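Local structure of DUF1116 domain-containing protein (Enterococcus faecalis, 3CLQ) at residues B[96-106]-B[303-311]; B[116-127]-B[236-247]. The protein is of unknown function but is probably related to the AllG subunit of oxamate carbamoyltransferase. All blocks are in the same frame, centred on the assembly; numbering follows the deposited sequence.

Interaction 1 of 2, residues B[96-106]-B[303-311]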
loop_
_atom_site.group_PDB
_atom_site.type_symbol
_atom_site.label_atom_id
_atom_site.label_comp_id
_atom_site.label_asym_id
_atom_site.label_seq_id
_atom_site.Cartn_x
_atom_site.Cartn_y
_atom_site.Cartn_z
ATOM N N CYS B 96 5.247 -29.035 -8.054
ATOM C CA CYS B 96 4.011 -28.353 -7.790
ATOM C C CYS B 96 3.238 -28.156 -9.069
ATOM O O CYS B 96 2.002 -28.262 -9.091
ATOM C CB CYS B 96 4.291 -26.991 -7.194
ATOM S SG CYS B 96 5.087 -27.088 -5.619
ATOM N N HIS B 97 3.947 -27.836 -10.139
ATOM C CA HIS B 97 3.236 -27.482 -11.341
ATOM C C HIS B 97 2.371 -28.588 -11.874
ATOM O O HIS B 97 1.352 -28.323 -12.501
ATOM C CB HIS B 97 4.153 -26.932 -12.395
ATOM C CG HIS B 97 4.135 -25.447 -12.440
ATOM N ND1 HIS B 97 5.086 -24.675 -11.814
ATOM C CD2 HIS B 97 3.240 -24.587 -12.979
ATOM C CE1 HIS B 97 4.796 -23.400 -11.996
ATOM N NE2 HIS B 97 3.679 -23.319 -12.697
ATOM N N GLU B 98 2.743 -29.826 -11.575
ATOM C CA GLU B 98 2.019 -30.963 -12.086
ATOM C C GLU B 98 0.874 -31.386 -11.184
ATOM O O GLU B 98 0.195 -32.374 -11.456
ATOM C CB GLU B 98 2.971 -32.110 -12.313
ATOM C CG GLU B 98 3.947 -31.839 -13.408
ATOM C CD GLU B 98 4.718 -33.071 -13.762
ATOM O OE1 GLU B 98 5.703 -32.944 -14.517
ATOM O OE2 GLU B 98 4.342 -34.165 -13.276
ATOM N N HIS B 99 0.658 -30.612 -10.124
ATOM C CA HIS B 99 -0.500 -30.782 -9.251
ATOM C C HIS B 99 -1.219 -29.461 -9.079
ATOM O O HIS B 99 -1.806 -29.182 -8.033
ATOM C CB HIS B 99 -0.072 -31.323 -7.899
ATOM C CG HIS B 99 0.483 -32.705 -7.968
ATOM N ND1 HIS B 99 -0.289 -33.828 -7.764
ATOM C CD2 HIS B 99 1.729 -33.152 -8.245
ATOM C CE1 HIS B 99 0.462 -34.908 -7.882
ATOM N NE2 HIS B 99 1.691 -34.524 -8.175
ATOM N N ASP B 100 -1.149 -28.632 -10.113
ATOM C CA ASP B 100 -1.899 -27.393 -10.125
ATOM C C ASP B 100 -1.504 -26.520 -8.953
ATOM O O ASP B 100 -2.308 -25.727 -8.476
ATOM C CB ASP B 100 -3.410 -27.693 -10.117
ATOM C CG ASP B 100 -3.880 -28.330 -11.428
ATOM O OD1 ASP B 100 -3.173 -28.150 -12.445
ATOM O OD2 ASP B 100 -4.933 -29.003 -11.459
ATOM N N ALA B 101 -0.275 -26.664 -8.472
ATOM C CA ALA B 101 0.200 -25.787 -7.403
ATOM C C ALA B 101 1.429 -25.022 -7.872
ATOM O O ALA B 101 1.888 -25.246 -8.988
ATOM C CB ALA B 101 0.524 -26.601 -6.169
ATOM N N VAL B 102 1.962 -24.146 -7.018
ATOM C CA VAL B 102 3.304 -23.529 -7.209
ATOM C C VAL B 102 4.018 -23.352 -5.867
ATOM O O VAL B 102 3.379 -23.204 -4.834
ATOM C CB VAL B 102 3.257 -22.158 -7.884
ATOM C CG1 VAL B 102 2.957 -22.298 -9.357
ATOM C CG2 VAL B 102 2.246 -21.260 -7.208
ATOM N N GLY B 103 5.341 -23.375 -5.868
ATOM C CA GLY B 103 6.071 -23.321 -4.615
ATOM C C GLY B 103 7.184 -22.298 -4.614
ATOM O O GLY B 103 8.028 -22.252 -5.536
ATOM N N SER B 104 7.165 -21.453 -3.583
ATOM C CA SER B 104 8.207 -20.448 -3.375
ATOM C C SER B 104 9.555 -21.048 -2.919
ATOM O O SER B 104 9.594 -21.895 -2.011
ATOM C CB SER B 104 7.741 -19.412 -2.370
ATOM O OG SER B 104 8.786 -18.480 -2.181
HETATM N N MSE B 105 10.639 -20.573 -3.547
HETATM C CA MSE B 105 12.004 -21.116 -3.424
HETATM C C MSE B 105 12.102 -22.642 -3.576
HETATM O O MSE B 105 11.933 -23.186 -4.672
HETATM C CB MSE B 105 12.683 -20.656 -2.133
HETATM C CG MSE B 105 12.722 -19.154 -1.926
HETATM SE SE MSE B 105 13.661 -18.070 -3.293
HETATM C CE MSE B 105 12.112 -17.525 -4.418
ATOM N N ALA B 106 12.403 -23.340 -2.485
ATOM C CA ALA B 106 12.526 -24.791 -2.569
ATOM C C ALA B 106 11.141 -25.372 -2.893
ATOM O O ALA B 106 11.015 -26.422 -3.538
ATOM C CB ALA B 106 13.087 -25.361 -1.283
ATOM N N ASP B 303 19.352 -19.831 -9.718
ATOM C CA ASP B 303 17.929 -19.542 -9.779
ATOM C C ASP B 303 17.036 -20.692 -9.296
ATOM O O ASP B 303 17.093 -21.797 -9.817
ATOM C CB ASP B 303 17.590 -19.190 -11.226
ATOM C CG ASP B 303 16.302 -18.403 -11.359
ATOM O OD1 ASP B 303 15.961 -17.579 -10.453
ATOM O OD2 ASP B 303 15.635 -18.604 -12.403
HETATM N N MSE B 304 16.183 -20.422 -8.314
HETATM C CA MSE B 304 15.327 -21.477 -7.768
HETATM C C MSE B 304 13.967 -20.961 -7.270
HETATM O O MSE B 304 13.907 -19.985 -6.532
HETATM C CB MSE B 304 16.059 -22.196 -6.632
HETATM C CG MSE B 304 15.341 -23.429 -6.077
HETATM SE SE MSE B 304 16.164 -24.122 -4.420
HETATM C CE MSE B 304 16.137 -22.441 -3.404
ATOM N N GLY B 305 12.886 -21.627 -7.668
ATOM C CA GLY B 305 11.556 -21.336 -7.142
ATOM C C GLY B 305 10.472 -21.281 -8.205
ATOM O O GLY B 305 10.769 -21.252 -9.389
ATOM N N ASP B 306 9.210 -21.261 -7.801
ATOM C CA ASP B 306 8.157 -21.152 -8.792
ATOM C C ASP B 306 7.700 -19.701 -8.988
ATOM O O ASP B 306 6.822 -19.412 -9.805
ATOM C CB ASP B 306 6.989 -22.064 -8.439
ATOM C CG ASP B 306 7.286 -23.522 -8.712
ATOM O OD1 ASP B 306 6.704 -24.367 -8.000
ATOM O OD2 ASP B 306 8.106 -23.840 -9.617
ATOM N N SER B 307 8.342 -18.789 -8.263
ATOM C CA SER B 307 7.902 -17.403 -8.194
ATOM C C SER B 307 7.924 -16.707 -9.532
ATOM O O SER B 307 7.422 -15.604 -9.647
ATOM C CB SER B 307 8.773 -16.622 -7.209
ATOM O OG SER B 307 10.142 -16.947 -7.405
ATOM N N ALA B 308 8.521 -17.334 -10.532
ATOM C CA ALA B 308 8.679 -16.714 -11.832
ATOM C C ALA B 308 7.389 -16.810 -12.624
ATOM O O ALA B 308 7.317 -16.362 -13.760
ATOM C CB ALA B 308 9.817 -17.380 -12.592
ATOM N N ILE B 309 6.363 -17.402 -12.027
ATOM C CA ILE B 309 5.077 -17.516 -12.695
ATOM C C ILE B 309 4.524 -16.099 -12.754
ATOM O O ILE B 309 3.730 -15.717 -13.607
ATOM C CB ILE B 309 4.119 -18.437 -11.902
ATOM C CG1 ILE B 309 2.864 -18.728 -12.718
ATOM C CG2 ILE B 309 3.796 -17.864 -10.505
ATOM C CD1 ILE B 309 3.060 -19.837 -13.709
ATOM N N THR B 310 4.972 -15.339 -11.788
ATOM C CA THR B 310 4.691 -13.949 -11.648
ATOM C C THR B 310 5.047 -13.118 -12.913
ATOM O O THR B 310 4.205 -12.431 -13.483
ATOM C CB THR B 310 5.441 -13.502 -10.374
ATOM O OG1 THR B 310 4.630 -13.826 -9.224
ATOM C CG2 THR B 310 5.760 -12.067 -10.388
ATOM N N GLU B 311 6.288 -13.179 -13.357
ATOM C CA GLU B 311 6.610 -12.541 -14.609
ATOM C C GLU B 311 5.969 -13.257 -15.791
ATOM O O GLU B 311 5.743 -12.626 -16.838
ATOM C CB GLU B 311 8.118 -12.416 -14.780
ATOM C CG GLU B 311 8.868 -13.043 -13.625
ATOM C CD GLU B 311 9.479 -12.006 -12.700
ATOM O OE1 GLU B 311 9.821 -10.909 -13.187
ATOM O OE2 GLU B 311 9.639 -12.294 -11.489
#

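Interaction 2 of 2, residues B[116-127]-B[236-247]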
loop_
_atom_site.group_PDB
_atom_site.type_symbol
_atom_site.label_atom_id
_atom_site.label_comp_id
_atom_site.label_asym_id
_atom_site.label_seq_id
_atom_site.Cartn_x
_atom_site.Cartn_y
_atom_site.Cartn_z
ATOM N N HIS B 116 -3.226 -22.311 0.282
ATOM C CA HIS B 116 -4.317 -21.448 -0.232
ATOM C C HIS B 116 -5.137 -22.248 -1.227
ATOM O O HIS B 116 -4.574 -22.941 -2.063
ATOM C CB HIS B 116 -3.791 -20.261 -1.052
ATOM C CG HIS B 116 -2.839 -19.371 -0.330
ATOM N ND1 HIS B 116 -1.618 -19.807 0.137
ATOM C CD2 HIS B 116 -2.891 -18.046 -0.066
ATOM C CE1 HIS B 116 -0.983 -18.794 0.704
ATOM N NE2 HIS B 116 -1.733 -17.716 0.593
ATOM N N ILE B 117 -6.452 -22.143 -1.181
ATOM C CA ILE B 117 -7.230 -22.726 -2.250
ATOM C C ILE B 117 -7.803 -21.588 -3.070
ATOM O O ILE B 117 -8.639 -20.826 -2.571
ATOM C CB ILE B 117 -8.376 -23.546 -1.724
ATOM C CG1 ILE B 117 -7.903 -24.442 -0.590
ATOM C CG2 ILE B 117 -8.950 -24.371 -2.834
ATOM C CD1 ILE B 117 -8.977 -24.693 0.449
ATOM N N ILE B 118 -7.359 -21.487 -4.317
ATOM C CA ILE B 118 -7.662 -20.358 -5.179
ATOM C C ILE B 118 -8.399 -20.871 -6.399
ATOM O O ILE B 118 -7.917 -21.761 -7.074
ATOM C CB ILE B 118 -6.352 -19.655 -5.632
ATOM C CG1 ILE B 118 -5.656 -18.990 -4.452
ATOM C CG2 ILE B 118 -6.621 -18.600 -6.683
ATOM C CD1 ILE B 118 -4.249 -18.597 -4.772
ATOM N N LYS B 119 -9.559 -20.318 -6.698
ATOM C CA LYS B 119 -10.411 -20.911 -7.713
ATOM C C LYS B 119 -10.683 -19.869 -8.761
ATOM O O LYS B 119 -10.934 -18.732 -8.426
ATOM C CB LYS B 119 -11.722 -21.372 -7.080
ATOM C CG LYS B 119 -12.594 -22.253 -7.941
ATOM C CD LYS B 119 -13.743 -22.822 -7.093
ATOM C CE LYS B 119 -15.134 -22.577 -7.727
ATOM N NZ LYS B 119 -15.531 -21.114 -7.665
ATOM N N ASN B 120 -10.621 -20.244 -10.033
ATOM C CA ASN B 120 -10.888 -19.288 -11.091
ATOM C C ASN B 120 -12.385 -18.996 -11.273
ATOM O O ASN B 120 -13.143 -19.858 -11.719
ATOM C CB ASN B 120 -10.300 -19.794 -12.393
ATOM C CG ASN B 120 -10.134 -18.692 -13.419
ATOM O OD1 ASN B 120 -10.830 -17.669 -13.379
ATOM N ND2 ASN B 120 -9.206 -18.898 -14.358
ATOM N N GLU B 121 -12.803 -17.771 -10.957
ATOM C CA GLU B 121 -14.218 -17.398 -11.063
ATOM C C GLU B 121 -14.706 -17.443 -12.513
ATOM O O GLU B 121 -15.897 -17.637 -12.773
ATOM C CB GLU B 121 -14.481 -16.012 -10.467
ATOM C CG GLU B 121 -15.956 -15.637 -10.348
ATOM C CD GLU B 121 -16.194 -14.181 -9.879
ATOM O OE1 GLU B 121 -16.236 -13.248 -10.728
ATOM O OE2 GLU B 121 -16.363 -13.961 -8.660
ATOM N N THR B 122 -13.798 -17.264 -13.465
ATOM C CA THR B 122 -14.219 -17.226 -14.849
ATOM C C THR B 122 -14.216 -18.625 -15.461
ATOM O O THR B 122 -15.161 -19.005 -16.158
ATOM C CB THR B 122 -13.316 -16.291 -15.670
ATOM O OG1 THR B 122 -13.228 -15.029 -15.020
ATOM C CG2 THR B 122 -13.870 -16.079 -17.074
ATOM N N TYR B 123 -13.164 -19.390 -15.186
ATOM C CA TYR B 123 -12.871 -20.604 -15.956
ATOM C C TYR B 123 -12.938 -21.860 -15.082
ATOM O O TYR B 123 -12.866 -23.003 -15.566
ATOM C CB TYR B 123 -11.518 -20.454 -16.692
ATOM C CG TYR B 123 -11.610 -19.412 -17.798
ATOM C CD1 TYR B 123 -12.469 -19.630 -18.879
ATOM C CD2 TYR B 123 -10.891 -18.195 -17.749
ATOM C CE1 TYR B 123 -12.624 -18.692 -19.897
ATOM C CE2 TYR B 123 -11.036 -17.228 -18.781
ATOM C CZ TYR B 123 -11.928 -17.496 -19.857
ATOM O OH TYR B 123 -12.153 -16.632 -20.922
ATOM N N GLY B 124 -13.069 -21.627 -13.784
ATOM C CA GLY B 124 -13.385 -22.681 -12.854
ATOM C C GLY B 124 -12.297 -23.658 -12.504
ATOM O O GLY B 124 -12.586 -24.728 -11.954
ATOM N N ASN B 125 -11.051 -23.329 -12.819
ATOM C CA ASN B 125 -9.950 -24.190 -12.418
ATOM C C ASN B 125 -9.365 -23.705 -11.101
ATOM O O ASN B 125 -9.501 -22.538 -10.736
ATOM C CB ASN B 125 -8.880 -24.266 -13.498
ATOM C CG ASN B 125 -8.185 -22.935 -13.713
ATOM O OD1 ASN B 125 -8.778 -22.001 -14.269
ATOM N ND2 ASN B 125 -6.916 -22.833 -13.279
ATOM N N THR B 126 -8.718 -24.615 -10.381
ATOM C CA THR B 126 -8.171 -24.295 -9.063
ATOM C C THR B 126 -6.637 -24.374 -9.055
ATOM O O THR B 126 -6.046 -25.234 -9.705
ATOM C CB THR B 126 -8.709 -25.283 -7.993
ATOM O OG1 THR B 126 -10.137 -25.302 -8.008
ATOM C CG2 THR B 126 -8.239 -24.884 -6.623
ATOM N N ALA B 127 -5.995 -23.482 -8.307
ATOM C CA ALA B 127 -4.567 -23.627 -8.045
ATOM C C ALA B 127 -4.338 -23.649 -6.546
ATOM O O ALA B 127 -5.249 -23.337 -5.778
ATOM C CB ALA B 127 -3.798 -22.520 -8.667
ATOM N N THR B 236 0.526 -15.910 -2.226
ATOM C CA THR B 236 -0.813 -15.637 -2.691
ATOM C C THR B 236 -0.791 -15.176 -4.149
ATOM O O THR B 236 -1.603 -15.608 -4.960
ATOM C CB THR B 236 -1.488 -14.596 -1.788
ATOM O OG1 THR B 236 -1.219 -14.915 -0.415
ATOM C CG2 THR B 236 -2.996 -14.565 -2.009
ATOM N N TRP B 237 0.153 -14.327 -4.513
ATOM C CA TRP B 237 0.165 -13.856 -5.885
ATOM C C TRP B 237 0.637 -14.935 -6.865
ATOM O O TRP B 237 0.176 -15.006 -7.998
ATOM C CB TRP B 237 0.985 -12.575 -5.995
ATOM C CG TRP B 237 0.628 -11.568 -4.915
ATOM C CD1 TRP B 237 1.503 -10.908 -4.069
ATOM C CD2 TRP B 237 -0.686 -11.128 -4.546
ATOM N NE1 TRP B 237 0.810 -10.078 -3.209
ATOM C CE2 TRP B 237 -0.534 -10.190 -3.477
ATOM C CE3 TRP B 237 -1.975 -11.407 -5.026
ATOM C CZ2 TRP B 237 -1.629 -9.535 -2.887
ATOM C CZ3 TRP B 237 -3.058 -10.782 -4.430
ATOM C CH2 TRP B 237 -2.878 -9.848 -3.363
HETATM N N MSE B 238 1.528 -15.796 -6.414
HETATM C CA MSE B 238 1.991 -16.895 -7.255
HETATM C C MSE B 238 0.795 -17.732 -7.613
HETATM O O MSE B 238 0.608 -18.140 -8.773
HETATM C CB MSE B 238 3.056 -17.741 -6.539
HETATM C CG MSE B 238 4.373 -16.992 -6.372
HETATM SE SE MSE B 238 5.689 -17.811 -5.176
HETATM C CE MSE B 238 6.882 -16.257 -4.938
ATOM N N GLY B 239 -0.042 -17.946 -6.604
ATOM C CA GLY B 239 -1.202 -18.813 -6.742
ATOM C C GLY B 239 -2.215 -18.197 -7.676
ATOM O O GLY B 239 -2.831 -18.906 -8.486
ATOM N N ALA B 240 -2.373 -16.877 -7.550
ATOM C CA ALA B 240 -3.208 -16.108 -8.438
ATOM C C ALA B 240 -2.741 -16.301 -9.860
ATOM O O ALA B 240 -3.520 -16.721 -10.720
ATOM C CB ALA B 240 -3.124 -14.658 -8.082
ATOM N N ALA B 241 -1.468 -15.997 -10.102
ATOM C CA ALA B 241 -0.894 -16.130 -11.447
ATOM C C ALA B 241 -1.023 -17.562 -12.007
ATOM O O ALA B 241 -1.350 -17.763 -13.186
ATOM C CB ALA B 241 0.556 -15.670 -11.464
ATOM N N LYS B 242 -0.762 -18.546 -11.152
ATOM C CA LYS B 242 -0.847 -19.932 -11.568
ATOM C C LYS B 242 -2.261 -20.244 -12.020
ATOM O O LYS B 242 -2.490 -20.934 -13.028
ATOM C CB LYS B 242 -0.466 -20.842 -10.418
ATOM C CG LYS B 242 -0.791 -22.297 -10.667
ATOM C CD LYS B 242 -0.084 -22.849 -11.888
ATOM C CE LYS B 242 0.060 -24.346 -11.778
ATOM N NZ LYS B 242 0.388 -24.971 -13.115
ATOM N N CYS B 243 -3.212 -19.722 -11.259
ATOM C CA CYS B 243 -4.613 -19.902 -11.563
ATOM C C CYS B 243 -4.991 -19.276 -12.911
ATOM O O CYS B 243 -5.648 -19.923 -13.716
ATOM C CB CYS B 243 -5.455 -19.340 -10.435
ATOM S SG CYS B 243 -7.234 -19.391 -10.727
ATOM N N ALA B 244 -4.573 -18.039 -13.163
ATOM C CA ALA B 244 -4.803 -17.411 -14.466
ATOM C C ALA B 244 -4.056 -18.117 -15.612
ATOM O O ALA B 244 -4.661 -18.551 -16.596
ATOM C CB ALA B 244 -4.416 -15.955 -14.413
ATOM N N LEU B 245 -2.740 -18.239 -15.482
ATOM C CA LEU B 245 -1.934 -18.940 -16.472
ATOM C C LEU B 245 -2.472 -20.330 -16.904
ATOM O O LEU B 245 -2.608 -20.610 -18.102
ATOM C CB LEU B 245 -0.502 -19.049 -15.996
ATOM C CG LEU B 245 0.472 -17.960 -16.461
ATOM C CD1 LEU B 245 -0.166 -17.125 -17.542
ATOM C CD2 LEU B 245 0.957 -17.098 -15.323
ATOM N N ASP B 246 -2.800 -21.189 -15.946
ATOM C CA ASP B 246 -3.348 -22.515 -16.290
ATOM C C ASP B 246 -4.587 -22.471 -17.176
ATOM O O ASP B 246 -4.857 -23.426 -17.927
ATOM C CB ASP B 246 -3.693 -23.308 -15.042
ATOM C CG ASP B 246 -2.479 -23.823 -14.333
ATOM O OD1 ASP B 246 -1.334 -23.531 -14.775
ATOM O OD2 ASP B 246 -2.680 -24.535 -13.328
ATOM N N ALA B 247 -5.345 -21.375 -17.092
ATOM C CA ALA B 247 -6.548 -21.278 -17.907
ATOM C C ALA B 247 -6.196 -20.893 -19.324
ATOM O O ALA B 247 -7.002 -21.062 -20.232
ATOM C CB ALA B 247 -7.535 -20.315 -17.320
#

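Interaction 1 of 2, residues B[96-106]-B[303-311]
Asp306 and Gly103 hold each other by two hydrogen bonds. The carboxylate oxygen Asp306 OD1 takes the backbone N-H of Gly103 at 2.7 Å on its anti lone pair, with an angle of 151° at the hydrogen. In return the backbone N of Asp306 donates to the carbonyl O of Gly103, again at 2.7 Å. The side chain of Asp306 turns back beside its own backbone N, with CG anti to the carbonyl carbon (chi1 -75°). Both bonds can therefore close on one glycine. The other oxygen, OD2, accepts from the backbone N of Gly50, so the buried carboxylate has a partner on each oxygen.

A loop, 96-106, meets a strand-turn-helix segment, 303-311. Residues 96-106 follow strand 92-95 and begin with a 3-10 turn. Strand 304-305 is an outermost strand, within this chain, of the antiparallel sheet with 257-263, 266-271 and 280-283. From it the chain runs through a type I beta turn at 306-309 into helix 309-313. The contact lies deep in the chain.

The His97 ring turns an edge to Asp306. OD2 and the methyl Ile309 CD1 both lie near the ring plane, with CD1 3.7 Å from His97 NE2. Ring and carboxylate planes stand 81° apart. Val102 packs CB against Asp306 CB at 3.8 Å.

Beyond Gly103 the backbones come closer still. The CA of Gly305 makes a C-H...O contact with the carbonyl O of Met105 at 3.1 Å. Gly305 has backbone angles that call for glycine. Each selenomethionine reaches the other segment. Met304 bends at its last torsion and lays CE beside Met105 CB and the N of Ala106. Met105 bends twice and brings its CE to Ser307 OG, at 3.6 Å.

Interaction 2 of 2, residues B[116-127]-B[236-247]
His116 and Thr236 cross at about a right angle, and His116 NE2 and Thr236 OG1 share a hydrogen bond of 3.0 Å. This is one end of a helix packed on a beta hairpin. Strands 114-120 and 126-130 are neighbours in an antiparallel sheet, and helix 234-247 lies against them. The axes of 116-120 and 236-247 approach to 8.4 Å and cross at -33°.

Ile118 points its CD1 at the backbone of Gly239, 3.6 Å from the CA. The glycine lets the strand side chain sit directly on the helix. The side chain of Cys243 touches both strands of the hairpin. Its CB meets Ile118 CG2 and Ala127 CB, while its SG, anti to the backbone N (chi1 176°), reaches Asn120 CB at 3.5 Å. Ala127 CB also rests on Lys242 CG.

At the hairpin turn Asn120 OD1 accepts the N of Thr122, an Asx turn, and its ND2 also bonds to Ser24. Asn125 is held at both ends of its amide: OD1 accepts from Asn120 ND2, and ND2 donates to the carbonyl O of Cys243 at 3.2 Å, nearly straight at 170° and in the plane of both groups.

Overall arrangement
The two contacts lie with centres about 13 Å apart, and the helix of interaction 2 also packs on interaction 1. Val102 of interaction 1 touches Met238 of that helix, and Ile309 touches Leu245. The detail of two further approaches, His97 to Lys242 and Ser307 to Met238, is doubtful. Along the chain, both segments of interaction 2 fall between residues 106 and 303. Val102 also bonds through its backbone to Phe128 of the hairpin strand 126-130, a second link. No ligand site is established. At the far end of interaction 1, Glu311 OE2 makes a weak hydrogen bond to His191 ND1.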